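Local coordinates for putative exported protein (Bacteroides fragilis NCTC 9343, PDB 3IEE), which is of unknown function but, as an all-helical and probably exported lipoprotein, is likely to act at the cell envelope, at residues 91-96 and 145-150; 98-103 and 138-143; 166-171 and 218-223. All coordinates share one frame; numbering follows the deposited sequence.

In the fold
Contacts 1 and 2 join the same two long antiparallel helices, 87-119 and 123-162, at successive levels about 10 Å apart between centres, and they touch where Asn96 meets Tyr143. Contact 1 buries leucine and isoleucine, contact 2 leucine, alanine and selenomethionine; both place polar groups on the other side, where an ethanediol serves both. Contact 1 crosses the interface with a direct amide-amide bond; contact 2 relies on an aromatic ring against a glycine, with a water between polar atoms. Contact 3 lies in the other family region, centre to centre about 33 Å from contact 1 and 40 Å from contact 2. More peripheral, it joins turns before two helices through proline, leucine, valine and histidine.

Contact 1 (91-96 and 145-150); sequences RNLKQN and QNIFDI. With EDO (1,2-ethanediol), chain G; EDO (1,2-ethanediol), chain E.
Asn96 and Asn146 join the two helices by their side-chain amides, while Leu93, Ile147 and Ile150 fill the apolar side of the same interface. Leu93 lays CD2 3.6 Å from Ile150 CG2, the two chains running alongside in opposite senses. Ile147 lays CG1 against Asn96 CB at 3.6 Å; its CG2 is anti to the backbone N (chi1 -70° for CG1), which points that branch at Leu93 CD2. Branched aliphatic chains suit this side, which helix 17-40 covers through Tyr29 on Leu93 and Leu37 on Ile147.

Asn96 is a buried polar residue with both ends of its amide engaged. Its OD1 takes a fairly straight bond from Asn146 ND2 (2.9 Å, 162° at the hydrogen), the two amide planes standing nearly perpendicular. Its ND2 turns back to Asn92 O at 2.9 Å, reaching that carbonyl from the face opposite the helical Asn96 N; the two bonds fix the amide's rotation. Ile150 CD1 packs 3.5 Å from this same ND2.

Toward the looser, partly exposed side, Asn146 ND2 spends its other hydrogen on O1 of an ethanediol, probably from the crystallisation liquor, at 3.1 Å. With local axes 9.7 Å apart and 165° between their directions, these segments form a near-antiparallel helix pair of an all-helical bundle.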
loop_
_atom_site.group_PDB
_atom_site.type_symbol
_atom_site.label_atom_id
_atom_site.label_comp_id
_atom_site.label_asym_id
_atom_site.label_seq_id
_atom_site.Cartn_x
_atom_site.Cartn_y
_atom_site.Cartn_z
ATOM N N ARG A 91 1.731 10.618 17.659
ATOM C CA ARG A 91 2.134 11.866 17.003
ATOM C C ARG A 91 2.503 11.644 15.528
ATOM O O ARG A 91 2.012 12.341 14.643
ATOM C CB ARG A 91 3.350 12.428 17.749
ATOM C CG ARG A 91 3.878 13.776 17.327
ATOM C CD ARG A 91 5.074 14.130 18.259
ATOM N NE ARG A 91 4.721 13.923 19.687
ATOM C CZ ARG A 91 5.404 13.195 20.586
ATOM N NH1 ARG A 91 6.546 12.577 20.272
ATOM N NH2 ARG A 91 4.939 13.082 21.827
ATOM N N ASN A 92 3.399 10.697 15.299
ATOM C CA ASN A 92 3.812 10.376 13.944
ATOM C C ASN A 92 2.718 9.873 13.033
ATOM O O ASN A 92 2.700 10.216 11.860
ATOM C CB ASN A 92 4.963 9.447 13.972
ATOM C CG ASN A 92 6.141 10.062 14.652
ATOM O OD1 ASN A 92 6.209 11.305 14.783
ATOM N ND2 ASN A 92 7.057 9.229 15.120
ATOM N N LEU A 93 1.801 9.047 13.550
ATOM C CA LEU A 93 0.609 8.637 12.758
ATOM C C LEU A 93 -0.272 9.817 12.364
ATOM O O LEU A 93 -0.602 9.988 11.191
ATOM C CB LEU A 93 -0.206 7.584 13.548
ATOM C CG LEU A 93 0.466 6.226 13.686
ATOM C CD1 LEU A 93 -0.351 5.431 14.743
ATOM C CD2 LEU A 93 0.535 5.501 12.335
ATOM N N LYS A 94 -0.629 10.681 13.336
ATOM C CA LYS A 94 -1.380 11.877 13.079
ATOM C C LYS A 94 -0.699 12.782 12.023
ATOM O O LYS A 94 -1.362 13.276 11.125
ATOM C CB LYS A 94 -1.648 12.673 14.377
ATOM C CG LYS A 94 -2.621 11.945 15.289
ATOM C CD LYS A 94 -2.999 12.782 16.541
ATOM C CE LYS A 94 -1.830 12.868 17.512
ATOM N NZ LYS A 94 -2.123 13.768 18.720
ATOM N N GLN A 95 0.623 12.942 12.137
ATOM C CA GLN A 95 1.393 13.785 11.220
ATOM C C GLN A 95 1.341 13.266 9.788
ATOM O O GLN A 95 1.141 14.028 8.849
ATOM C CB GLN A 95 2.810 13.766 11.727
ATOM C CG GLN A 95 3.822 14.648 11.125
ATOM C CD GLN A 95 5.133 14.409 11.878
ATOM O OE1 GLN A 95 5.260 14.783 13.058
ATOM N NE2 GLN A 95 6.069 13.695 11.237
ATOM N N ASN A 96 1.528 11.947 9.629
ATOM C CA ASN A 96 1.512 11.340 8.303
ATOM C C ASN A 96 0.090 11.399 7.699
ATOM O O ASN A 96 -0.074 11.721 6.507
ATOM C CB ASN A 96 2.078 9.908 8.355
ATOM C CG ASN A 96 3.610 9.856 8.295
ATOM O OD1 ASN A 96 4.235 10.024 7.227
ATOM N ND2 ASN A 96 4.219 9.655 9.433
ATOM N N GLN A 145 2.854 4.642 2.772
ATOM C CA GLN A 145 3.790 3.617 3.151
ATOM C C GLN A 145 4.378 3.890 4.554
ATOM O O GLN A 145 4.603 2.932 5.340
ATOM C CB GLN A 145 4.925 3.431 2.126
ATOM C CG GLN A 145 5.842 2.232 2.462
ATOM C CD GLN A 145 5.089 0.901 2.543
ATOM O OE1 GLN A 145 4.370 0.518 1.620
ATOM N NE2 GLN A 145 5.230 0.207 3.675
ATOM N N ASN A 146 4.655 5.176 4.856
ATOM C CA ASN A 146 5.143 5.565 6.185
ATOM C C ASN A 146 4.226 5.039 7.307
ATOM O O ASN A 146 4.691 4.563 8.339
ATOM C CB ASN A 146 5.226 7.078 6.345
ATOM C CG ASN A 146 6.403 7.710 5.630
ATOM O OD1 ASN A 146 7.287 7.029 5.087
ATOM N ND2 ASN A 146 6.424 9.056 5.644
ATOM N N ILE A 147 2.927 5.185 7.102
ATOM C CA ILE A 147 1.942 4.733 8.105
ATOM C C ILE A 147 2.064 3.215 8.334
ATOM O O ILE A 147 2.179 2.772 9.493
ATOM C CB ILE A 147 0.549 5.197 7.694
ATOM C CG1 ILE A 147 0.435 6.726 7.836
ATOM C CG2 ILE A 147 -0.564 4.493 8.544
ATOM C CD1 ILE A 147 -0.580 7.327 7.016
ATOM N N PHE A 148 2.114 2.428 7.250
ATOM C CA PHE A 148 2.305 0.977 7.372
ATOM C C PHE A 148 3.587 0.657 8.102
ATOM O O PHE A 148 3.643 -0.225 8.978
ATOM C CB PHE A 148 2.215 0.293 5.998
ATOM C CG PHE A 148 0.856 0.319 5.415
ATOM C CD1 PHE A 148 -0.246 -0.149 6.140
ATOM C CD2 PHE A 148 0.619 0.816 4.137
ATOM C CE1 PHE A 148 -1.551 -0.126 5.577
ATOM C CE2 PHE A 148 -0.655 0.800 3.557
ATOM C CZ PHE A 148 -1.748 0.348 4.297
ATOM N N ASP A 149 4.647 1.369 7.746
ATOM C CA ASP A 149 5.961 1.139 8.372
ATOM C C ASP A 149 5.948 1.413 9.885
ATOM O O ASP A 149 6.531 0.672 10.638
ATOM C CB ASP A 149 7.046 2.015 7.761
ATOM C CG ASP A 149 7.425 1.633 6.298
ATOM O OD1 ASP A 149 7.076 0.553 5.791
ATOM O OD2 ASP A 149 8.070 2.514 5.659
ATOM N N ILE A 150 5.268 2.482 10.295
ATOM C CA ILE A 150 5.083 2.830 11.718
ATOM C C ILE A 150 4.369 1.708 12.457
ATOM O O ILE A 150 4.781 1.291 13.574
ATOM C CB ILE A 150 4.321 4.177 11.851
ATOM C CG1 ILE A 150 5.220 5.344 11.386
ATOM C CG2 ILE A 150 3.816 4.403 13.292
ATOM C CD1 ILE A 150 4.464 6.588 11.006
HETATM C C1 EDO G . -1.931 11.453 20.628
HETATM O O1 EDO G . -3.152 12.157 20.465
HETATM C C2 EDO G . -1.031 12.033 21.695
HETATM O O2 EDO G . 0.347 11.813 21.322
HETATM C C1 EDO E . 7.806 10.869 3.326
HETATM O O1 EDO E . 8.706 10.800 4.442
HETATM C C2 EDO E . 6.901 12.100 3.373
HETATM O O2 EDO E . 6.450 12.435 2.047
#

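Contact 2 (98-103 and 138-143); sequences TGLFQA and TQMSEY. With EDO (1,2-ethanediol), chain E.
The ring of Tyr143 lies against the backbone of Gly99 and Leu100, packing on it directly because Gly99 has no side chain. Gly99 CA sits over the ring face, 3.9 Å from the centroid and 25° off the normal, a CH-pi contact. Nearer the rim of the same face are Gly99 C and Leu100 N, the latter 3.5 Å from Tyr143 CD2. Glycine suits the place, since its bare backbone can lie flush with the ring. On the opposite face lies an ethanediol, probably from the crystallisation liquor, whose O2 donates to Glu142 OE1; Ala103 CB approaches the ring edge.

Apolar contacts fill the more buried side. Leu100 turns its CG anti to the backbone N (chi1 174°), which carries CD1 across to selenomethionine Met140, 3.8 Å from its CB. The leucine's own CB meets Tyr143 CB at 3.9 Å. Ala103 completes the layer with its methyl 3.9 Å from Met140 CG, a side chain small enough to let the partner helix come near. The closest approach of the local axes is 8.9 Å, with 156° between their directions, as in an antiparallel helix pair whose small residues admit a large one from the partner. Leu37 of helix 17-40 packs on Leu100, and Phe107, further along helix 87-119, packs on Met140.

Polar contacts are few and lie at the phenol end of the ring. A water donates to Gly99 O at 2.7 Å and is also hydrogen-bonded to Tyr143 OH at 3.1 Å, bridging the helices. Gly99 O accepts as well from Ala103 N in the regular helical pattern.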
loop_
_atom_site.group_PDB
_atom_site.type_symbol
_atom_site.label_atom_id
_atom_site.label_comp_id
_atom_site.label_asym_id
_atom_site.label_seq_id
_atom_site.Cartn_x
_atom_site.Cartn_y
_atom_site.Cartn_z
ATOM N N THR A 98 -2.264 13.553 8.452
ATOM C CA THR A 98 -2.558 14.982 8.212
ATOM C C THR A 98 -1.894 15.423 6.899
ATOM O O THR A 98 -2.548 16.062 6.045
ATOM C CB THR A 98 -2.159 15.859 9.406
ATOM O OG1 THR A 98 -2.948 15.477 10.539
ATOM C CG2 THR A 98 -2.408 17.361 9.092
ATOM N N GLY A 99 -0.627 15.052 6.737
ATOM C CA GLY A 99 0.130 15.334 5.520
ATOM C C GLY A 99 -0.452 14.705 4.285
ATOM O O GLY A 99 -0.494 15.320 3.200
ATOM N N LEU A 100 -0.916 13.467 4.410
ATOM C CA LEU A 100 -1.581 12.785 3.317
ATOM C C LEU A 100 -2.856 13.507 2.881
ATOM O O LEU A 100 -3.060 13.770 1.670
ATOM C CB LEU A 100 -1.920 11.333 3.752
ATOM C CG LEU A 100 -2.751 10.550 2.730
ATOM C CD1 LEU A 100 -2.184 10.587 1.307
ATOM C CD2 LEU A 100 -2.938 9.131 3.194
ATOM N N PHE A 101 -3.709 13.844 3.843
ATOM C CA PHE A 101 -4.989 14.460 3.516
ATOM C C PHE A 101 -4.729 15.830 2.864
ATOM O O PHE A 101 -5.411 16.196 1.913
ATOM C CB PHE A 101 -5.914 14.574 4.735
ATOM C CG PHE A 101 -6.486 13.243 5.211
ATOM C CD1 PHE A 101 -7.185 12.402 4.355
ATOM C CD2 PHE A 101 -6.392 12.882 6.545
ATOM C CE1 PHE A 101 -7.718 11.174 4.833
ATOM C CE2 PHE A 101 -6.899 11.695 7.005
ATOM C CZ PHE A 101 -7.565 10.828 6.159
ATOM N N GLN A 102 -3.695 16.522 3.324
ATOM C CA GLN A 102 -3.337 17.857 2.774
ATOM C C GLN A 102 -2.809 17.726 1.341
ATOM O O GLN A 102 -3.244 18.466 0.457
ATOM C CB GLN A 102 -2.315 18.586 3.662
ATOM C CG GLN A 102 -2.936 19.216 4.940
ATOM C CD GLN A 102 -1.953 20.016 5.831
ATOM O OE1 GLN A 102 -0.861 20.384 5.401
ATOM N NE2 GLN A 102 -2.359 20.265 7.083
ATOM N N ALA A 103 -1.900 16.768 1.112
ATOM C CA ALA A 103 -1.352 16.547 -0.228
ATOM C C ALA A 103 -2.431 16.144 -1.214
ATOM O O ALA A 103 -2.430 16.608 -2.365
ATOM C CB ALA A 103 -0.190 15.551 -0.221
ATOM N N THR A 138 3.761 11.344 -5.492
ATOM C CA THR A 138 4.835 10.640 -4.800
ATOM C C THR A 138 4.730 10.802 -3.252
ATOM O O THR A 138 4.867 9.821 -2.519
ATOM C CB THR A 138 6.221 11.106 -5.379
ATOM O OG1 THR A 138 6.441 10.388 -6.611
ATOM C CG2 THR A 138 7.371 10.841 -4.359
ATOM N N GLN A 139 4.429 12.026 -2.802
ATOM C CA GLN A 139 4.258 12.344 -1.392
ATOM C C GLN A 139 3.118 11.541 -0.797
ATOM O O GLN A 139 3.300 11.000 0.282
ATOM C CB GLN A 139 3.991 13.812 -1.161
ATOM C CG GLN A 139 5.235 14.624 -1.365
ATOM C CD GLN A 139 4.960 16.116 -1.350
ATOM O OE1 GLN A 139 5.658 16.883 -2.013
ATOM N NE2 GLN A 139 3.962 16.535 -0.586
HETATM N N MSE A 140 1.961 11.516 -1.482
HETATM C CA MSE A 140 0.763 10.738 -1.005
HETATM C C MSE A 140 1.176 9.305 -0.768
HETATM O O MSE A 140 0.902 8.707 0.287
HETATM C CB MSE A 140 -0.409 10.842 -2.008
HETATM C CG MSE A 140 -1.018 12.250 -2.058
HETATM SE SE MSE A 140 -2.134 12.404 -3.649
HETATM C CE MSE A 140 -3.306 10.970 -3.291
ATOM N N SER A 141 1.920 8.761 -1.709
ATOM C CA SER A 141 2.282 7.360 -1.628
ATOM C C SER A 141 3.292 7.123 -0.512
ATOM O O SER A 141 3.248 6.130 0.185
ATOM C CB SER A 141 2.853 6.903 -2.955
ATOM O OG SER A 141 1.772 6.721 -3.851
ATOM N N GLU A 142 4.135 8.110 -0.305
ATOM C CA GLU A 142 5.141 8.024 0.762
ATOM C C GLU A 142 4.500 8.087 2.155
ATOM O O GLU A 142 4.844 7.295 3.066
ATOM C CB GLU A 142 6.195 9.120 0.597
ATOM C CG GLU A 142 7.245 8.765 -0.430
ATOM C CD GLU A 142 8.311 9.847 -0.636
ATOM O OE1 GLU A 142 8.131 10.980 -0.126
ATOM O OE2 GLU A 142 9.322 9.556 -1.344
ATOM N N TYR A 143 3.578 9.019 2.336
ATOM C CA TYR A 143 2.854 9.085 3.612
ATOM C C TYR A 143 2.124 7.767 3.924
ATOM O O TYR A 143 2.160 7.248 5.066
ATOM C CB TYR A 143 1.828 10.196 3.588
ATOM C CG TYR A 143 2.334 11.620 3.671
ATOM C CD1 TYR A 143 3.082 12.040 4.774
ATOM C CD2 TYR A 143 1.980 12.550 2.697
ATOM C CE1 TYR A 143 3.482 13.351 4.893
ATOM C CE2 TYR A 143 2.403 13.846 2.795
ATOM C CZ TYR A 143 3.143 14.236 3.889
ATOM O OH TYR A 143 3.576 15.531 3.979
HETATM C C1 EDO E . 7.806 10.869 3.326
HETATM O O1 EDO E . 8.706 10.800 4.442
HETATM C C2 EDO E . 6.901 12.100 3.373
HETATM O O2 EDO E . 6.450 12.435 2.047
HETATM O O HOH W 1 1.355 17.214 2.726
#

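Contact 3 (166-171 and 218-223)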
loop_
_atom_site.group_PDB
_atom_site.type_symbol
_atom_site.label_atom_id
_atom_site.label_comp_id
_atom_site.label_asym_id
_atom_site.label_seq_id
_atom_site.Cartn_x
_atom_site.Cartn_y
_atom_site.Cartn_z
ATOM N N ASN A 166 -2.231 -20.473 19.895
ATOM C CA ASN A 166 -2.539 -21.036 18.589
ATOM C C ASN A 166 -1.330 -21.849 18.063
ATOM O O ASN A 166 -0.279 -21.290 17.821
ATOM C CB ASN A 166 -2.920 -19.917 17.587
ATOM C CG ASN A 166 -3.513 -20.447 16.309
ATOM O OD1 ASN A 166 -3.005 -21.395 15.713
ATOM N ND2 ASN A 166 -4.579 -19.809 15.838
ATOM N N PRO A 167 -1.507 -23.166 17.850
ATOM C CA PRO A 167 -0.342 -23.960 17.423
ATOM C C PRO A 167 0.221 -23.529 16.056
ATOM O O PRO A 167 1.355 -23.881 15.750
ATOM C CB PRO A 167 -0.893 -25.396 17.343
ATOM C CG PRO A 167 -2.347 -25.264 17.223
ATOM C CD PRO A 167 -2.728 -23.982 17.956
ATOM N N LEU A 168 -0.562 -22.794 15.270
ATOM C CA LEU A 168 -0.103 -22.273 13.969
ATOM C C LEU A 168 0.236 -20.781 13.964
ATOM O O LEU A 168 0.305 -20.165 12.890
ATOM C CB LEU A 168 -1.138 -22.553 12.903
ATOM C CG LEU A 168 -1.556 -24.004 12.723
ATOM C CD1 LEU A 168 -2.655 -24.067 11.727
ATOM C CD2 LEU A 168 -0.367 -24.872 12.299
ATOM N N LYS A 169 0.524 -20.220 15.137
ATOM C CA LYS A 169 0.886 -18.803 15.245
ATOM C C LYS A 169 1.975 -18.402 14.254
ATOM O O LYS A 169 1.819 -17.423 13.553
ATOM C CB LYS A 169 1.317 -18.516 16.683
ATOM C CG LYS A 169 1.986 -17.163 16.923
ATOM C CD LYS A 169 2.230 -16.945 18.403
ATOM C CE LYS A 169 3.479 -17.591 18.908
ATOM N NZ LYS A 169 3.210 -18.116 20.308
ATOM N N ALA A 170 3.097 -19.131 14.215
ATOM C CA ALA A 170 4.190 -18.747 13.289
ATOM C C ALA A 170 3.739 -18.697 11.829
ATOM O O ALA A 170 4.072 -17.746 11.062
ATOM C CB ALA A 170 5.434 -19.673 13.426
ATOM N N GLN A 171 2.983 -19.710 11.422
ATOM C CA GLN A 171 2.501 -19.804 10.043
ATOM C C GLN A 171 1.528 -18.645 9.747
ATOM O O GLN A 171 1.645 -17.920 8.745
ATOM C CB GLN A 171 1.852 -21.176 9.779
ATOM C CG GLN A 171 2.834 -22.370 9.840
ATOM C CD GLN A 171 3.291 -22.776 11.212
ATOM O OE1 GLN A 171 2.725 -22.344 12.220
ATOM N NE2 GLN A 171 4.293 -23.686 11.283
ATOM N N PRO A 218 8.570 -25.662 11.110
ATOM C CA PRO A 218 8.275 -27.065 11.094
ATOM C C PRO A 218 6.855 -27.384 10.595
ATOM O O PRO A 218 6.005 -26.519 10.574
ATOM C CB PRO A 218 8.409 -27.480 12.558
ATOM C CG PRO A 218 7.981 -26.277 13.266
ATOM C CD PRO A 218 8.515 -25.134 12.489
ATOM N N VAL A 219 6.651 -28.643 10.209
ATOM C CA VAL A 219 5.302 -29.216 10.076
ATOM C C VAL A 219 4.650 -29.267 11.452
ATOM O O VAL A 219 5.262 -29.754 12.418
ATOM C CB VAL A 219 5.371 -30.606 9.446
ATOM C CG1 VAL A 219 4.029 -31.356 9.515
ATOM C CG2 VAL A 219 5.873 -30.443 8.017
ATOM N N VAL A 220 3.406 -28.775 11.520
ATOM C CA VAL A 220 2.610 -28.850 12.739
ATOM C C VAL A 220 1.616 -30.016 12.549
ATOM O O VAL A 220 0.760 -29.997 11.659
ATOM C CB VAL A 220 1.907 -27.552 13.051
ATOM C CG1 VAL A 220 1.150 -27.696 14.375
ATOM C CG2 VAL A 220 2.940 -26.422 13.151
ATOM N N ASN A 221 1.764 -31.004 13.412
ATOM C CA ASN A 221 0.973 -32.235 13.412
ATOM C C ASN A 221 -0.518 -31.936 13.659
ATOM O O ASN A 221 -0.836 -31.025 14.416
ATOM C CB ASN A 221 1.549 -33.139 14.519
ATOM C CG ASN A 221 1.020 -34.551 14.482
ATOM O OD1 ASN A 221 1.173 -35.259 13.488
ATOM N ND2 ASN A 221 0.420 -34.981 15.581
ATOM N N GLY A 222 -1.416 -32.680 13.003
ATOM C CA GLY A 222 -2.860 -32.526 13.206
ATOM C C GLY A 222 -3.550 -31.341 12.565
ATOM O O GLY A 222 -4.665 -30.968 12.967
ATOM N N HIS A 223 -2.891 -30.745 11.577
ATOM C CA HIS A 223 -3.397 -29.611 10.825
ATOM C C HIS A 223 -3.069 -29.805 9.343
ATOM O O HIS A 223 -2.433 -28.938 8.700
ATOM C CB HIS A 223 -2.745 -28.328 11.330
ATOM C CG HIS A 223 -3.034 -28.027 12.765
ATOM N ND1 HIS A 223 -2.366 -28.636 13.810
ATOM C CD2 HIS A 223 -3.916 -27.171 13.330
ATOM C CE1 HIS A 223 -2.811 -28.144 14.954
ATOM N NE2 HIS A 223 -3.773 -27.277 14.688
HETATM O O HOH W 2 5.191 -24.864 8.493
#
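His223, Val220 and Leu168 bury the most surface, and they pack as one cluster, two aliphatic chains against an imidazole ring. Leu168 lays CG and CD2 over one face of the ring, while its CD1 comes 3.7 Å from His223 CD2. Pro167 crosses the histidine at about a right angle, with CG 3.5 Å from His223 NE2. The ring is steadied from within its own loop, since ND1 donates to Asn221 O at 2.9 Å; the donor stands above the carbonyl plane, while the acceptor lies close to the ring plane.

Val220 is a compact, branched side chain pointing at the other segment. Its CB is 3.6 Å from Leu168 CD2, and with CG1 anti to the backbone N (chi1 -177°), CG2 is left to face Gln171 NE2. That amide is also linked by a water to Pro218 O. Leu168 suits its place because CD2 is shared, meeting Val220 as well as the histidine, and Met227 of helix 224-247 packs on the leucine too.

Asn166 OD1 accepts from Leu168 N at 2.8 Å, in the carbonyl plane and on a lone pair, forming an Asx turn within a type I turn. Val220 to His223 makes a type II turn, with Gly222 at positive phi. Leu168 and His223 both occupy N-cap positions, so the contact pairs the turns that begin neighbouring helices of a helical bundle.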